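Proline iminopeptidase-related protein (Thermus thermophilus, PDB 2YYS) is of unknown biological role but has an alpha/beta hydrolase fold of the S33 family and may act as a peptidase. Local coordinates at residues A[28-33]-A[53-58]; A[97-102]-A[120-125]; A[111-116]-A[219-224]. All coordinates share one frame; numbering follows the deposited sequence.

Interaction 1 of 3, residues A[28-33]-A[53-58]; sequences LFVLHG and FRVVYF
L28 lays its CD1 methyl over one face of the F53 ring, 3.6 Å from the ring centroid, a CH-pi contact at the start of two parallel strands. The backbone fastens the same residue twice: L28 N donates to R54 O at 2.8 Å, and L28 O accepts V56 N at 2.9 Å in an almost straight bond. V30 continues the pattern, its N donating to V56 O (3.0 Å), while its CG2 wedges between V55 CG1 and Y57 CD1 on the sheet face that L28 also points to. On the other face, V56 CB sits over the F29 ring.

F58 closes the far end. Its CG lies between the backbone N and the carbonyl carbon (chi1 71°), a torsion that swings the ring back toward strand 28-31. There CE2 of F58 comes within 3.4 Å of V30 O, and CZ packs 3.7 Å from L31 CD2. Where the strands part, one water takes over: it donates to V30 O and to F58 O, accepts from H32 N, and sits over the centre of the F58 ring. H32 ND1 adds a weak bond to F58 O. The two strands, joined through helix 40-46, form a beta-alpha-beta unit of the alpha/beta hydrolase sheet, and H32 and G33 begin the HGGP loop, which in S33 relatives contributes to the oxyanion hole and may do so here.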
loop_
_atom_site.group_PDB
_atom_site.type_symbol
_atom_site.label_atom_id
_atom_site.label_comp_id
_atom_site.label_asym_id
_atom_site.label_seq_id
_atom_site.Cartn_x
_atom_site.Cartn_y
_atom_site.Cartn_z
ATOM N N LEU A 28 8.925 11.975 0.520
ATOM C CA LEU A 28 8.240 10.697 0.719
ATOM C C LEU A 28 7.521 10.302 -0.540
ATOM O O LEU A 28 6.838 11.133 -1.138
ATOM C CB LEU A 28 7.195 10.814 1.836
ATOM C CG LEU A 28 7.771 11.202 3.185
ATOM C CD1 LEU A 28 6.675 11.558 4.157
ATOM C CD2 LEU A 28 8.620 10.052 3.724
ATOM N N PHE A 29 7.673 9.039 -0.937
ATOM C CA PHE A 29 6.931 8.467 -2.040
ATOM C C PHE A 29 5.831 7.567 -1.495
ATOM O O PHE A 29 6.054 6.799 -0.553
ATOM C CB PHE A 29 7.877 7.699 -2.963
ATOM C CG PHE A 29 8.672 8.598 -3.863
ATOM C CD1 PHE A 29 8.429 8.639 -5.213
ATOM C CD2 PHE A 29 9.620 9.452 -3.336
ATOM C CE1 PHE A 29 9.147 9.490 -6.039
ATOM C CE2 PHE A 29 10.336 10.307 -4.159
ATOM C CZ PHE A 29 10.092 10.331 -5.502
ATOM N N VAL A 30 4.642 7.665 -2.086
ATOM C CA VAL A 30 3.476 6.937 -1.599
ATOM C C VAL A 30 3.194 5.779 -2.531
ATOM O O VAL A 30 3.084 5.958 -3.743
ATOM C CB VAL A 30 2.258 7.853 -1.477
ATOM C CG1 VAL A 30 1.019 7.097 -0.962
ATOM C CG2 VAL A 30 2.583 8.983 -0.539
ATOM N N LEU A 31 3.118 4.584 -1.953
ATOM C CA LEU A 31 2.858 3.363 -2.700
ATOM C C LEU A 31 1.477 2.804 -2.329
ATOM O O LEU A 31 1.299 2.206 -1.260
ATOM C CB LEU A 31 3.975 2.348 -2.430
ATOM C CG LEU A 31 5.321 2.705 -3.078
ATOM C CD1 LEU A 31 6.464 1.882 -2.488
ATOM C CD2 LEU A 31 5.254 2.504 -4.588
ATOM N N HIS A 32 0.491 3.014 -3.199
ATOM C CA HIS A 32 -0.857 2.490 -2.966
ATOM C C HIS A 32 -0.903 0.964 -3.156
ATOM O O HIS A 32 0.049 0.339 -3.647
ATOM C CB HIS A 32 -1.882 3.154 -3.894
ATOM C CG HIS A 32 -1.727 2.745 -5.320
ATOM N ND1 HIS A 32 -1.172 3.569 -6.274
ATOM C CD2 HIS A 32 -2.002 1.580 -5.944
ATOM C CE1 HIS A 32 -1.131 2.929 -7.426
ATOM N NE2 HIS A 32 -1.629 1.719 -7.255
ATOM N N GLY A 33 -2.048 0.392 -2.818
ATOM C CA GLY A 33 -2.247 -1.041 -2.852
ATOM C C GLY A 33 -3.041 -1.479 -4.060
ATOM O O GLY A 33 -3.176 -0.743 -5.019
ATOM N N PHE A 53 6.644 17.930 4.318
ATOM C CA PHE A 53 7.303 16.929 3.493
ATOM C C PHE A 53 7.013 17.273 2.043
ATOM O O PHE A 53 6.004 17.887 1.733
ATOM C CB PHE A 53 6.792 15.524 3.783
ATOM C CG PHE A 53 7.305 14.925 5.064
ATOM C CD1 PHE A 53 8.512 14.237 5.095
ATOM C CD2 PHE A 53 6.562 15.018 6.230
ATOM C CE1 PHE A 53 8.967 13.656 6.273
ATOM C CE2 PHE A 53 7.016 14.451 7.411
ATOM C CZ PHE A 53 8.217 13.768 7.435
ATOM N N ARG A 54 7.923 16.899 1.161
ATOM C CA ARG A 54 7.612 16.800 -0.248
ATOM C C ARG A 54 7.053 15.405 -0.463
ATOM O O ARG A 54 7.766 14.411 -0.309
ATOM C CB ARG A 54 8.860 16.997 -1.086
ATOM C CG ARG A 54 8.610 16.939 -2.574
ATOM C CD ARG A 54 9.844 17.147 -3.369
ATOM N NE ARG A 54 9.599 17.094 -4.797
ATOM C CZ ARG A 54 10.542 17.180 -5.713
ATOM N NH1 ARG A 54 11.812 17.319 -5.359
ATOM N NH2 ARG A 54 10.224 17.127 -6.990
ATOM N N VAL A 55 5.775 15.326 -0.807
ATOM C CA VAL A 55 5.102 14.053 -0.948
ATOM C C VAL A 55 4.740 13.810 -2.416
ATOM O O VAL A 55 4.059 14.620 -3.057
ATOM C CB VAL A 55 3.833 13.992 -0.097
ATOM C CG1 VAL A 55 3.297 12.578 -0.068
ATOM C CG2 VAL A 55 4.105 14.480 1.297
ATOM N N VAL A 56 5.182 12.672 -2.923
ATOM C CA VAL A 56 4.919 12.284 -4.291
ATOM C C VAL A 56 3.870 11.175 -4.258
ATOM O O VAL A 56 4.185 9.995 -3.994
ATOM C CB VAL A 56 6.222 11.824 -4.977
ATOM C CG1 VAL A 56 5.970 11.474 -6.429
ATOM C CG2 VAL A 56 7.262 12.903 -4.874
ATOM N N TYR A 57 2.617 11.567 -4.443
ATOM C CA TYR A 57 1.538 10.609 -4.628
ATOM C C TYR A 57 1.542 10.242 -6.096
ATOM O O TYR A 57 1.654 11.107 -6.950
ATOM C CB TYR A 57 0.169 11.187 -4.231
ATOM C CG TYR A 57 0.105 11.801 -2.848
ATOM C CD1 TYR A 57 -0.225 11.041 -1.739
ATOM C CD2 TYR A 57 0.350 13.156 -2.658
ATOM C CE1 TYR A 57 -0.295 11.615 -0.468
ATOM C CE2 TYR A 57 0.284 13.733 -1.405
ATOM C CZ TYR A 57 -0.040 12.959 -0.311
ATOM O OH TYR A 57 -0.093 13.547 0.943
ATOM N N PHE A 58 1.476 8.958 -6.394
ATOM C CA PHE A 58 1.351 8.539 -7.774
ATOM C C PHE A 58 0.535 7.282 -7.924
ATOM O O PHE A 58 0.412 6.479 -6.986
ATOM C CB PHE A 58 2.726 8.421 -8.453
ATOM C CG PHE A 58 3.566 7.265 -7.985
ATOM C CD1 PHE A 58 3.692 6.130 -8.764
ATOM C CD2 PHE A 58 4.304 7.349 -6.810
ATOM C CE1 PHE A 58 4.484 5.075 -8.358
ATOM C CE2 PHE A 58 5.108 6.289 -6.393
ATOM C CZ PHE A 58 5.202 5.155 -7.162
HETATM O O HOH W 1 1.728 4.371 -5.633
#

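Interaction 2 of 3, residues A[97-102]-A[120-125]; sequences FGLLAH and EGAILL
L100 and I123 have matching first torsions, CG of L100 (chi1 -51°) and CG1 of I123 (chi1 -61°) each anti to its own carbonyl carbon, and their side chains therefore run side by side, with L100 CD2 3.9 Å from I123 CD1. The strands are the two parallel arms of the beta-alpha-beta unit built round helix 105-115, in the middle of the alpha/beta hydrolase sheet. Five backbone bonds join them, from E120 N to F97 O at one end to L125 N to A101 O at the other. The straightest is A101 N to I123 O, 2.9 Å; L99 N reaches G121 O at a more bent angle of 137°. Between these bonds, CA-H...O contacts fill in, the shortest from A122 CA to L99 O.

L100 and I123 face helix 262-274, where both touch F269. L99, A101 and A122 point to the other face, toward helix 105-115; there L99 CB meets A122 CB at 3.8 Å. In this fold the turn after strand 97-102 is the nucleophile elbow, and H102 holds the place just before the usual nucleophile; here a glycine follows it instead of the serine. Its NE2 is hydrogen-bonded to H255 O. The H102 and L125 side chains cross at about a right angle, with H102 CD2 3.5 Å from L125 O and 3.9 Å from L125 CB.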
loop_
_atom_site.group_PDB
_atom_site.type_symbol
_atom_site.label_atom_id
_atom_site.label_comp_id
_atom_site.label_asym_id
_atom_site.label_seq_id
_atom_site.Cartn_x
_atom_site.Cartn_y
_atom_site.Cartn_z
ATOM N N PHE A 97 14.840 9.447 -0.240
ATOM C CA PHE A 97 13.418 9.581 0.092
ATOM C C PHE A 97 12.982 8.477 1.041
ATOM O O PHE A 97 13.577 7.416 1.047
ATOM C CB PHE A 97 12.586 9.503 -1.186
ATOM C CG PHE A 97 12.878 8.288 -2.011
ATOM C CD1 PHE A 97 12.238 7.092 -1.747
ATOM C CD2 PHE A 97 13.806 8.338 -3.043
ATOM C CE1 PHE A 97 12.508 5.966 -2.493
ATOM C CE2 PHE A 97 14.074 7.223 -3.804
ATOM C CZ PHE A 97 13.435 6.026 -3.519
ATOM N N GLY A 98 11.952 8.739 1.840
ATOM C CA GLY A 98 11.231 7.693 2.550
ATOM C C GLY A 98 10.027 7.184 1.778
ATOM O O GLY A 98 9.685 7.688 0.700
ATOM N N LEU A 99 9.383 6.173 2.342
ATOM C CA LEU A 99 8.239 5.535 1.722
ATOM C C LEU A 99 7.067 5.449 2.689
ATOM O O LEU A 99 7.246 5.166 3.870
ATOM C CB LEU A 99 8.614 4.130 1.282
ATOM C CG LEU A 99 9.715 4.039 0.229
ATOM C CD1 LEU A 99 10.367 2.685 0.253
ATOM C CD2 LEU A 99 9.162 4.298 -1.144
ATOM N N LEU A 100 5.873 5.696 2.162
ATOM C CA LEU A 100 4.611 5.378 2.813
ATOM C C LEU A 100 3.902 4.376 1.925
ATOM O O LEU A 100 3.686 4.658 0.748
ATOM C CB LEU A 100 3.737 6.619 2.955
ATOM C CG LEU A 100 4.345 7.872 3.564
ATOM C CD1 LEU A 100 3.312 8.995 3.544
ATOM C CD2 LEU A 100 4.829 7.634 4.979
ATOM N N ALA A 101 3.538 3.218 2.478
ATOM C CA ALA A 101 2.879 2.156 1.726
ATOM C C ALA A 101 1.572 1.724 2.377
ATOM O O ALA A 101 1.412 1.823 3.594
ATOM C CB ALA A 101 3.795 0.953 1.609
ATOM N N HIS A 102 0.654 1.210 1.565
ATOM C CA HIS A 102 -0.608 0.679 2.045
ATOM C C HIS A 102 -0.934 -0.631 1.323
ATOM O O HIS A 102 -0.828 -0.725 0.104
ATOM C CB HIS A 102 -1.721 1.700 1.829
ATOM C CG HIS A 102 -3.048 1.265 2.366
ATOM N ND1 HIS A 102 -4.155 1.117 1.563
ATOM C CD2 HIS A 102 -3.446 0.947 3.621
ATOM C CE1 HIS A 102 -5.181 0.730 2.300
ATOM N NE2 HIS A 102 -4.780 0.628 3.555
ATOM N N GLU A 120 15.273 5.674 2.490
ATOM C CA GLU A 120 15.812 5.948 3.822
ATOM C C GLU A 120 14.979 5.353 4.959
ATOM O O GLU A 120 15.442 5.278 6.097
ATOM C CB GLU A 120 15.922 7.453 4.015
ATOM C CG GLU A 120 16.863 8.123 3.023
ATOM C CD GLU A 120 17.039 9.607 3.309
ATOM O OE1 GLU A 120 16.034 10.342 3.247
ATOM O OE2 GLU A 120 18.179 10.038 3.604
ATOM N N GLY A 121 13.763 4.924 4.643
ATOM C CA GLY A 121 12.870 4.345 5.630
ATOM C C GLY A 121 11.463 4.149 5.086
ATOM O O GLY A 121 11.180 4.489 3.938
ATOM N N ALA A 122 10.568 3.604 5.902
ATOM C CA ALA A 122 9.198 3.394 5.457
ATOM C C ALA A 122 8.211 3.266 6.595
ATOM O O ALA A 122 8.557 2.843 7.697
ATOM C CB ALA A 122 9.101 2.167 4.537
ATOM N N ILE A 123 6.982 3.669 6.310
ATOM C CA ILE A 123 5.842 3.381 7.147
ATOM C C ILE A 123 4.932 2.493 6.310
ATOM O O ILE A 123 4.493 2.884 5.217
ATOM C CB ILE A 123 5.132 4.683 7.589
ATOM C CG1 ILE A 123 6.105 5.546 8.396
ATOM C CG2 ILE A 123 3.906 4.356 8.421
ATOM C CD1 ILE A 123 5.605 6.954 8.753
ATOM N N LEU A 124 4.705 1.282 6.808
ATOM C CA LEU A 124 3.821 0.308 6.190
ATOM C C LEU A 124 2.458 0.331 6.879
ATOM O O LEU A 124 2.320 -0.050 8.048
ATOM C CB LEU A 124 4.433 -1.087 6.291
ATOM C CG LEU A 124 5.921 -1.231 5.942
ATOM C CD1 LEU A 124 6.391 -2.694 6.103
ATOM C CD2 LEU A 124 6.192 -0.753 4.537
ATOM N N LEU A 125 1.453 0.797 6.150
ATOM C CA LEU A 125 0.085 0.801 6.631
ATOM C C LEU A 125 -0.615 -0.441 6.131
ATOM O O LEU A 125 -0.681 -0.674 4.922
ATOM C CB LEU A 125 -0.651 2.041 6.134
ATOM C CG LEU A 125 0.063 3.379 6.321
ATOM C CD1 LEU A 125 -0.721 4.483 5.632
ATOM C CD2 LEU A 125 0.250 3.705 7.779
#

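Interaction 3 of 3, residues A[111-116]-A[219-224]; sequences EVLRRF and RPLYVL
R219 reaches from the loop just before strand 221-226 to the C-terminal end of helix 105-115 and meets L113 with both its polar and its flat surfaces. The polar contacts come first. NH1 of R219 donates to L113 O at 2.8 Å, approaching from above the carbonyl plane, 61° out of it, so no lone pair is met squarely. NH2 adds two weak bonds, one to the same L113 O at 3.1 Å and one to F116 O, which lies at the guanidinium edge, near its plane. With L113 O in the last helical turn and F116 O just beyond it, the positive guanidinium would probably interact well with the negative end of the helix dipole. The chain bends at its third torsion (chi3 -65°) on its way to these oxygens. NE forms a salt bridge with E217, which probably offsets the charge, and A119 O takes a further bond from NH2.

The apolar contacts use both methyls of L113. CD2 covers one guanidinium face of R219, 3.8 Å above the plane and over its centre, while CD1 turns to L221 CD1 at 3.6 Å. The two leucine side chains overlap as they point past one another.

Within the helix there is one salt bridge: R114 holds both oxygens of E111, NE to OE2 and NH2 to OE1, each at 2.9 Å. E111 OE2 also bonds Y210 OH.

In this helix-to-strand contact of the alpha/beta hydrolase fold, helix 105-115 lies over one face of the sheet beside helix 78-91, whose V82 touches E111, V112 and R115. Strand 119-125 runs next to strand 221-226, and L221 packs on its A122; Y222 and L224 turn to helix 262-274, which covers the opposite face of the sheet.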
loop_
_atom_site.group_PDB
_atom_site.type_symbol
_atom_site.label_atom_id
_atom_site.label_comp_id
_atom_site.label_asym_id
_atom_site.label_seq_id
_atom_site.Cartn_x
_atom_site.Cartn_y
_atom_site.Cartn_z
ATOM N N GLU A 111 10.725 -4.172 -1.235
ATOM C CA GLU A 111 11.641 -4.429 -2.340
ATOM C C GLU A 111 12.438 -3.186 -2.740
ATOM O O GLU A 111 13.612 -3.301 -3.085
ATOM C CB GLU A 111 10.902 -4.999 -3.546
ATOM C CG GLU A 111 10.644 -6.482 -3.412
ATOM C CD GLU A 111 11.937 -7.274 -3.432
ATOM O OE1 GLU A 111 12.564 -7.354 -4.518
ATOM O OE2 GLU A 111 12.343 -7.771 -2.355
ATOM N N VAL A 112 11.817 -2.008 -2.684
ATOM C CA VAL A 112 12.548 -0.759 -2.919
ATOM C C VAL A 112 13.645 -0.594 -1.857
ATOM O O VAL A 112 14.785 -0.308 -2.186
ATOM C CB VAL A 112 11.617 0.468 -2.927
ATOM C CG1 VAL A 112 12.413 1.762 -2.808
ATOM C CG2 VAL A 112 10.773 0.500 -4.187
ATOM N N LEU A 113 13.301 -0.773 -0.588
ATOM C CA LEU A 113 14.301 -0.701 0.484
ATOM C C LEU A 113 15.437 -1.704 0.295
ATOM O O LEU A 113 16.602 -1.368 0.455
ATOM C CB LEU A 113 13.656 -0.933 1.845
ATOM C CG LEU A 113 12.840 0.216 2.423
ATOM C CD1 LEU A 113 11.948 -0.318 3.535
ATOM C CD2 LEU A 113 13.731 1.311 2.937
ATOM N N ARG A 114 15.100 -2.934 -0.060
ATOM C CA ARG A 114 16.099 -3.985 -0.157
ATOM C C ARG A 114 17.105 -3.679 -1.264
ATOM O O ARG A 114 18.311 -3.852 -1.080
ATOM C CB ARG A 114 15.425 -5.326 -0.416
ATOM C CG ARG A 114 16.371 -6.520 -0.320
ATOM C CD ARG A 114 15.720 -7.849 -0.635
ATOM N NE ARG A 114 15.211 -7.920 -2.004
ATOM C CZ ARG A 114 15.943 -8.116 -3.107
ATOM N NH1 ARG A 114 17.261 -8.269 -3.050
ATOM N NH2 ARG A 114 15.349 -8.167 -4.286
ATOM N N ARG A 115 16.606 -3.196 -2.397
ATOM C CA ARG A 115 17.441 -2.985 -3.572
ATOM C C ARG A 115 18.091 -1.610 -3.618
ATOM O O ARG A 115 19.067 -1.424 -4.326
ATOM C CB ARG A 115 16.626 -3.207 -4.851
ATOM C CG ARG A 115 16.110 -4.622 -4.968
ATOM C CD ARG A 115 15.200 -4.872 -6.135
ATOM N NE ARG A 115 15.815 -4.437 -7.376
ATOM C CZ ARG A 115 15.185 -4.319 -8.533
ATOM N NH1 ARG A 115 13.893 -4.602 -8.641
ATOM N NH2 ARG A 115 15.860 -3.915 -9.600
ATOM N N PHE A 116 17.569 -0.641 -2.875
ATOM C CA PHE A 116 17.949 0.756 -3.118
ATOM C C PHE A 116 18.270 1.511 -1.821
ATOM O O PHE A 116 17.379 1.830 -1.042
ATOM C CB PHE A 116 16.878 1.459 -3.961
ATOM C CG PHE A 116 16.793 0.924 -5.365
ATOM C CD1 PHE A 116 17.840 1.136 -6.263
ATOM C CD2 PHE A 116 15.701 0.165 -5.781
ATOM C CE1 PHE A 116 17.789 0.618 -7.570
ATOM C CE2 PHE A 116 15.639 -0.357 -7.086
ATOM C CZ PHE A 116 16.687 -0.131 -7.975
ATOM N N ARG A 219 17.414 0.510 8.787
ATOM C CA ARG A 219 16.696 1.764 8.590
ATOM C C ARG A 219 15.374 1.764 9.355
ATOM O O ARG A 219 14.795 0.717 9.602
ATOM C CB ARG A 219 16.428 2.015 7.101
ATOM C CG ARG A 219 17.656 2.461 6.298
ATOM C CD ARG A 219 17.494 2.277 4.799
ATOM N NE ARG A 219 17.386 0.861 4.473
ATOM C CZ ARG A 219 17.414 0.339 3.260
ATOM N NH1 ARG A 219 17.327 -0.977 3.134
ATOM N NH2 ARG A 219 17.520 1.101 2.173
ATOM N N PRO A 220 14.909 2.946 9.729
ATOM C CA PRO A 220 13.629 3.097 10.429
ATOM C C PRO A 220 12.427 2.604 9.620
ATOM O O PRO A 220 12.213 3.028 8.491
ATOM C CB PRO A 220 13.525 4.605 10.678
ATOM C CG PRO A 220 14.639 5.239 9.966
ATOM C CD PRO A 220 15.607 4.227 9.544
ATOM N N LEU A 221 11.655 1.723 10.240
ATOM C CA LEU A 221 10.518 1.057 9.631
ATOM C C LEU A 221 9.432 0.953 10.707
ATOM O O LEU A 221 9.725 0.593 11.849
ATOM C CB LEU A 221 10.965 -0.329 9.159
ATOM C CG LEU A 221 10.347 -1.034 7.954
ATOM C CD1 LEU A 221 10.300 -0.165 6.753
ATOM C CD2 LEU A 221 11.168 -2.270 7.622
ATOM N N TYR A 222 8.193 1.267 10.350
ATOM C CA TYR A 222 7.071 1.221 11.283
ATOM C C TYR A 222 5.902 0.513 10.617
ATOM O O TYR A 222 5.668 0.683 9.422
ATOM C CB TYR A 222 6.627 2.643 11.653
ATOM C CG TYR A 222 6.780 3.024 13.107
ATOM C CD1 TYR A 222 8.045 3.238 13.646
ATOM C CD2 TYR A 222 5.659 3.192 13.941
ATOM C CE1 TYR A 222 8.208 3.605 14.982
ATOM C CE2 TYR A 222 5.805 3.558 15.294
ATOM C CZ TYR A 222 7.091 3.764 15.809
ATOM O OH TYR A 222 7.287 4.131 17.135
ATOM N N VAL A 223 5.161 -0.253 11.401
ATOM C CA VAL A 223 3.962 -0.912 10.938
ATOM C C VAL A 223 2.778 -0.355 11.726
ATOM O O VAL A 223 2.789 -0.347 12.953
ATOM C CB VAL A 223 4.035 -2.439 11.122
ATOM C CG1 VAL A 223 2.729 -3.084 10.713
ATOM C CG2 VAL A 223 5.204 -3.028 10.317
ATOM N N LEU A 224 1.782 0.126 10.993
ATOM C CA LEU A 224 0.514 0.597 11.546
ATOM C C LEU A 224 -0.585 -0.208 10.900
ATOM O O LEU A 224 -0.636 -0.314 9.677
ATOM C CB LEU A 224 0.266 2.065 11.198
ATOM C CG LEU A 224 0.784 3.171 12.103
ATOM C CD1 LEU A 224 2.273 3.118 12.226
ATOM C CD2 LEU A 224 0.350 4.528 11.546
#

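All three contacts reach one mixed sheet; 1 and 2 are strand pairs within it and 3 packs a helix against it. Interactions 1 and 2 have centres about 9 Å apart and meet through probable hydrogen bonds from F29 N to G98 O and L31 N to L100 O. Interactions 2 and 3 are closer, about 6 Å between centres, and L124 N and O probably hydrogen-bond to Y222 O and L224 N; interactions 1 and 3 lie about 14 Å apart without touching. Both strands of interaction 1 precede those of interaction 2, whereas 2 and 3 interleave, since helix 105-115 connects the strands of 2. Together they span five strands adjacent across the alpha/beta hydrolase sheet, from 54-58 to 221-226.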